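Local coordinates for IPT/TIG domain-containing protein BACOVA_02650 (Bacteroides ovatus, PDB 5E7H), which binds polysaccharide at the bacterial cell surface and probably captures xyloglucan before its transport into the periplasm for degradation, at residues 173-177 and 239-243; 192-197 and 208-212. All coordinates share one frame; numbering follows the deposited sequence.

Contact 1 (173-177 and 239-243)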
loop_
_atom_site.group_PDB
_atom_site.type_symbol
_atom_site.label_atom_id
_atom_site.label_comp_id
_atom_site.label_asym_id
_atom_site.label_seq_id
_atom_site.Cartn_x
_atom_site.Cartn_y
_atom_site.Cartn_z
ATOM N N THR A 173 1.367 21.389 -0.946
ATOM C CA THR A 173 0.717 21.976 -2.102
ATOM C C THR A 173 1.757 22.275 -3.169
ATOM O O THR A 173 2.611 23.157 -2.997
ATOM C CB THR A 173 -0.029 23.280 -1.748
ATOM O OG1 THR A 173 -0.954 23.025 -0.686
ATOM C CG2 THR A 173 -0.775 23.812 -2.969
ATOM N N GLY A 174 1.671 21.537 -4.269
ATOM C CA GLY A 174 2.570 21.711 -5.402
ATOM C C GLY A 174 3.153 20.379 -5.833
ATOM O O GLY A 174 2.918 19.929 -6.955
ATOM N N PRO A 175 3.909 19.730 -4.938
ATOM C CA PRO A 175 4.596 18.503 -5.351
ATOM C C PRO A 175 3.641 17.385 -5.757
ATOM O O PRO A 175 2.548 17.263 -5.192
ATOM C CB PRO A 175 5.413 18.138 -4.113
ATOM C CG PRO A 175 5.685 19.465 -3.473
ATOM C CD PRO A 175 4.428 20.244 -3.662
ATOM N N VAL A 176 4.056 16.616 -6.756
ATOM C CA VAL A 176 3.295 15.450 -7.230
ATOM C C VAL A 176 4.230 14.312 -7.585
ATOM O O VAL A 176 5.432 14.518 -7.753
ATOM C CB VAL A 176 2.442 15.776 -8.477
ATOM C CG1 VAL A 176 1.394 16.823 -8.171
ATOM C CG2 VAL A 176 3.337 16.208 -9.658
ATOM N N PHE A 177 3.657 13.120 -7.738
ATOM C CA PHE A 177 4.406 11.925 -8.074
ATOM C C PHE A 177 4.002 11.360 -9.422
ATOM O O PHE A 177 2.839 11.444 -9.834
ATOM C CB PHE A 177 4.217 10.850 -6.999
ATOM C CG PHE A 177 4.824 11.218 -5.683
ATOM C CD1 PHE A 177 6.146 10.899 -5.394
ATOM C CD2 PHE A 177 4.100 11.934 -4.742
ATOM C CE1 PHE A 177 6.730 11.271 -4.190
ATOM C CE2 PHE A 177 4.683 12.297 -3.527
ATOM C CZ PHE A 177 5.999 11.970 -3.261
ATOM N N THR A 239 8.185 15.650 -8.474
ATOM C CA THR A 239 8.453 16.965 -9.052
ATOM C C THR A 239 7.595 17.989 -8.321
ATOM O O THR A 239 6.755 17.627 -7.480
ATOM C CB THR A 239 8.134 17.027 -10.547
ATOM O OG1 THR A 239 6.770 16.641 -10.767
ATOM C CG2 THR A 239 9.065 16.132 -11.344
ATOM N N ASN A 240 7.794 19.259 -8.656
ATOM C CA ASN A 240 6.973 20.309 -8.088
ATOM C C ASN A 240 6.531 21.328 -9.124
ATOM O O ASN A 240 7.178 22.382 -9.307
ATOM C CB ASN A 240 7.711 21.032 -6.962
ATOM C CG ASN A 240 6.851 22.079 -6.314
ATOM O OD1 ASN A 240 5.629 22.068 -6.480
ATOM N ND2 ASN A 240 7.470 23.000 -5.581
ATOM N N PRO A 241 5.409 21.046 -9.793
ATOM C CA PRO A 241 4.883 22.011 -10.760
ATOM C C PRO A 241 4.249 23.241 -10.104
ATOM O O PRO A 241 3.817 24.148 -10.819
ATOM C CB PRO A 241 3.847 21.188 -11.552
ATOM C CG PRO A 241 3.489 20.048 -10.701
ATOM C CD PRO A 241 4.669 19.766 -9.798
ATOM N N GLY A 242 4.233 23.284 -8.773
ATOM C CA GLY A 242 3.660 24.397 -8.024
ATOM C C GLY A 242 4.484 25.671 -8.083
ATOM O O GLY A 242 5.664 25.644 -8.410
ATOM N N SER A 243 3.850 26.794 -7.763
ATOM C CA SER A 243 4.501 28.099 -7.869
ATOM C C SER A 243 5.359 28.456 -6.653
ATOM O O SER A 243 6.023 29.501 -6.651
ATOM C CB SER A 243 3.450 29.184 -8.079
ATOM O OG SER A 243 2.553 29.219 -6.987
HETATM O O HOH W 1 6.264 13.941 -10.871
#
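V176 and T239 form a hydrogen-bonded antiparallel pair: V176 N gives its hydrogen to T239 O at 3.0 Å, and T239 N returns one to V176 O at 3.1 Å. The pair joins strands 176-181 and 233-240, neighbours in the five-stranded antiparallel sheet of the xyloglucan-binding domain, at the end where 176-181 starts. A water reinforces it, donating to V176 O and lying 2.7 Å from T239 OG1. With OG1 at chi1 56°, the threonine turns its hydroxyl toward V176, and V176 CG2 crosses it at a slant, 3.6 Å from T239 OG1, on the same face of the sheet.

Beyond the pair the backbones stay close without further direct hydrogen bonds between them. P175 CA makes a bent CA-H...O contact with T239 O at 3.2 Å, and N240 swings alongside the P175 ring, its CG anti to the backbone N (chi1 -177°). N240 OD1 accepts from G242 N at 2.9 Å, an Asx turn in which the donor stands 55° out of the carbonyl plane, while N240 ND2 donates to the carbonyl oxygens of S130 and S244. The same OD1 lies 3.1 Å from G174 C, and here G174 and G242 pass with their CA atoms 3.9 Å apart. P241 CD sits near G174 O and packs 3.8 Å from V176 CG2.

Contact 2 (192-197 and 208-212)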
loop_
_atom_site.group_PDB
_atom_site.type_symbol
_atom_site.label_atom_id
_atom_site.label_comp_id
_atom_site.label_asym_id
_atom_site.label_seq_id
_atom_site.Cartn_x
_atom_site.Cartn_y
_atom_site.Cartn_z
ATOM N N TYR A 192 0.194 12.628 -9.409
ATOM C CA TYR A 192 -0.447 11.882 -8.329
ATOM C C TYR A 192 -0.073 12.407 -6.955
ATOM O O TYR A 192 1.102 12.593 -6.648
ATOM C CB TYR A 192 -0.084 10.395 -8.417
ATOM C CG TYR A 192 -0.756 9.543 -7.359
ATOM C CD1 TYR A 192 -2.115 9.300 -7.419
ATOM C CD2 TYR A 192 -0.043 9.008 -6.290
ATOM C CE1 TYR A 192 -2.750 8.536 -6.448
ATOM C CE2 TYR A 192 -0.680 8.238 -5.318
ATOM C CZ TYR A 192 -2.028 8.026 -5.409
ATOM O OH TYR A 192 -2.693 7.288 -4.442
ATOM N N VAL A 193 -1.096 12.634 -6.134
ATOM C CA VAL A 193 -0.919 12.925 -4.724
ATOM C C VAL A 193 -1.471 11.728 -3.929
ATOM O O VAL A 193 -2.633 11.378 -4.119
ATOM C CB VAL A 193 -1.646 14.216 -4.311
ATOM C CG1 VAL A 193 -1.452 14.508 -2.834
ATOM C CG2 VAL A 193 -1.153 15.404 -5.178
ATOM N N PRO A 194 -0.643 11.109 -3.075
ATOM C CA PRO A 194 -1.108 9.937 -2.308
ATOM C C PRO A 194 -2.391 10.184 -1.537
ATOM O O PRO A 194 -2.487 11.182 -0.816
ATOM C CB PRO A 194 0.046 9.668 -1.362
ATOM C CG PRO A 194 1.258 10.135 -2.128
ATOM C CD PRO A 194 0.788 11.373 -2.834
ATOM N N VAL A 195 -3.374 9.303 -1.737
ATOM C CA VAL A 195 -4.629 9.336 -0.987
ATOM C C VAL A 195 -4.946 7.922 -0.525
ATOM O O VAL A 195 -4.621 6.945 -1.173
ATOM C CB VAL A 195 -5.813 9.892 -1.800
ATOM C CG1 VAL A 195 -5.641 11.388 -2.057
ATOM C CG2 VAL A 195 -5.990 9.137 -3.105
ATOM N N SER A 196 -5.626 7.839 0.602
ATOM C CA SER A 196 -5.945 6.550 1.196
ATOM C C SER A 196 -7.037 5.802 0.443
ATOM O O SER A 196 -8.081 6.379 0.110
ATOM C CB SER A 196 -6.384 6.765 2.645
ATOM O OG SER A 196 -6.996 5.593 3.150
ATOM N N SER A 197 -6.816 4.511 0.210
ATOM C CA SER A 197 -7.844 3.665 -0.392
ATOM C C SER A 197 -9.019 3.462 0.563
ATOM O O SER A 197 -10.125 3.109 0.144
ATOM C CB SER A 197 -7.256 2.325 -0.787
ATOM O OG SER A 197 -6.755 1.615 0.329
ATOM N N MET A 208 -0.778 4.684 5.262
ATOM C CA MET A 208 -2.023 4.366 4.573
ATOM C C MET A 208 -1.734 3.447 3.406
ATOM O O MET A 208 -0.600 3.415 2.881
ATOM C CB MET A 208 -2.722 5.632 4.075
ATOM C CG MET A 208 -1.858 6.507 3.234
ATOM S SD MET A 208 -2.773 7.938 2.593
ATOM C CE MET A 208 -1.418 8.875 1.894
ATOM N N GLN A 209 -2.752 2.694 3.009
ATOM C CA GLN A 209 -2.695 1.973 1.759
ATOM C C GLN A 209 -3.191 2.882 0.649
ATOM O O GLN A 209 -4.267 3.471 0.752
ATOM C CB GLN A 209 -3.538 0.713 1.816
ATOM C CG GLN A 209 -3.613 -0.008 0.474
ATOM C CD GLN A 209 -4.440 -1.284 0.580
ATOM O OE1 GLN A 209 -3.910 -2.379 0.780
ATOM N NE2 GLN A 209 -5.739 -1.127 0.511
ATOM N N CYS A 210 -2.406 2.979 -0.417
ATOM C CA CYS A 210 -2.793 3.664 -1.638
ATOM C C CYS A 210 -3.035 2.624 -2.722
ATOM O O CYS A 210 -2.339 1.610 -2.767
ATOM C CB CYS A 210 -1.706 4.623 -2.106
ATOM S SG CYS A 210 -1.291 5.910 -0.910
ATOM N N SER A 211 -3.983 2.897 -3.602
ATOM C CA SER A 211 -4.375 1.972 -4.651
ATOM C C SER A 211 -4.702 2.757 -5.912
ATOM O O SER A 211 -5.429 3.751 -5.842
ATOM C CB SER A 211 -5.602 1.153 -4.215
ATOM O OG SER A 211 -5.878 0.123 -5.131
ATOM N N VAL A 212 -4.163 2.326 -7.049
ATOM C CA VAL A 212 -4.601 2.859 -8.348
ATOM C C VAL A 212 -4.882 1.718 -9.328
ATOM O O VAL A 212 -4.282 0.649 -9.224
ATOM C CB VAL A 212 -3.557 3.820 -8.969
ATOM C CG1 VAL A 212 -3.347 5.032 -8.064
ATOM C CG2 VAL A 212 -2.235 3.122 -9.234
HETATM O O HOH W 2 -5.176 6.457 -5.275
HETATM O O HOH W 3 -5.849 5.122 -2.911
#
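Q209 O accepts the hydrogen of S197 N at 2.8 Å in a nearly straight bond (175° at the hydrogen), and S197 OG lies 3.1 Å from that same Q209 O. The serine hydroxyl also accepts from Q209 NE2 at 2.9 Å, in the plane of the amide, so backbone and side chain of Q209 both hold S197. With CG anti to its own N (chi1 174°), the extended glutamine chain runs by S197 OG, and its OE1 accepts from R256 NH2 and T11 N.

This is a loop leaving strand 189-192 and lying across strand 207-213 in the xyloglucan-binding domain; the end-to-end directions of 192-197 and 208-212 differ by 113°. Two waters bridge them further along: one links V195 O to S211 N, the other joins S211 O to Y192 OH, meeting the tyrosine ring at its edge and in plane. A weak bond from V195 N to Y192 OH links the loop to the end of its own strand.

M208 runs extended along the loop, its SD 3.5 Å from S196 N and its CE 3.7 Å from P194 CB. C210 SG sits near the same proline carbon, and Y192 CE1 meets V212 CG1 at 3.9 Å.

How the contacts relate
Both contacts lie in the xyloglucan-binding domain. Strand 176-181 begins at contact 1, and strand 189-192 follows it and leads into the loop of contact 2, which closes a short loop when the chain returns as strand 207-213. Only later does strand 233-240 come back to complete contact 1, so contact 2 is nested inside the larger loop. Their centres lie about 17 Å apart, yet they touch: F177 N and Y192 O, 2.8 Å apart, probably hydrogen-bond, and F177 packs on P194. Contact 1 joins strands within the five-stranded sheet; contact 2 links that sheet's outermost strand, through its following loop, to the sheet containing strands 160-168 and 207-213.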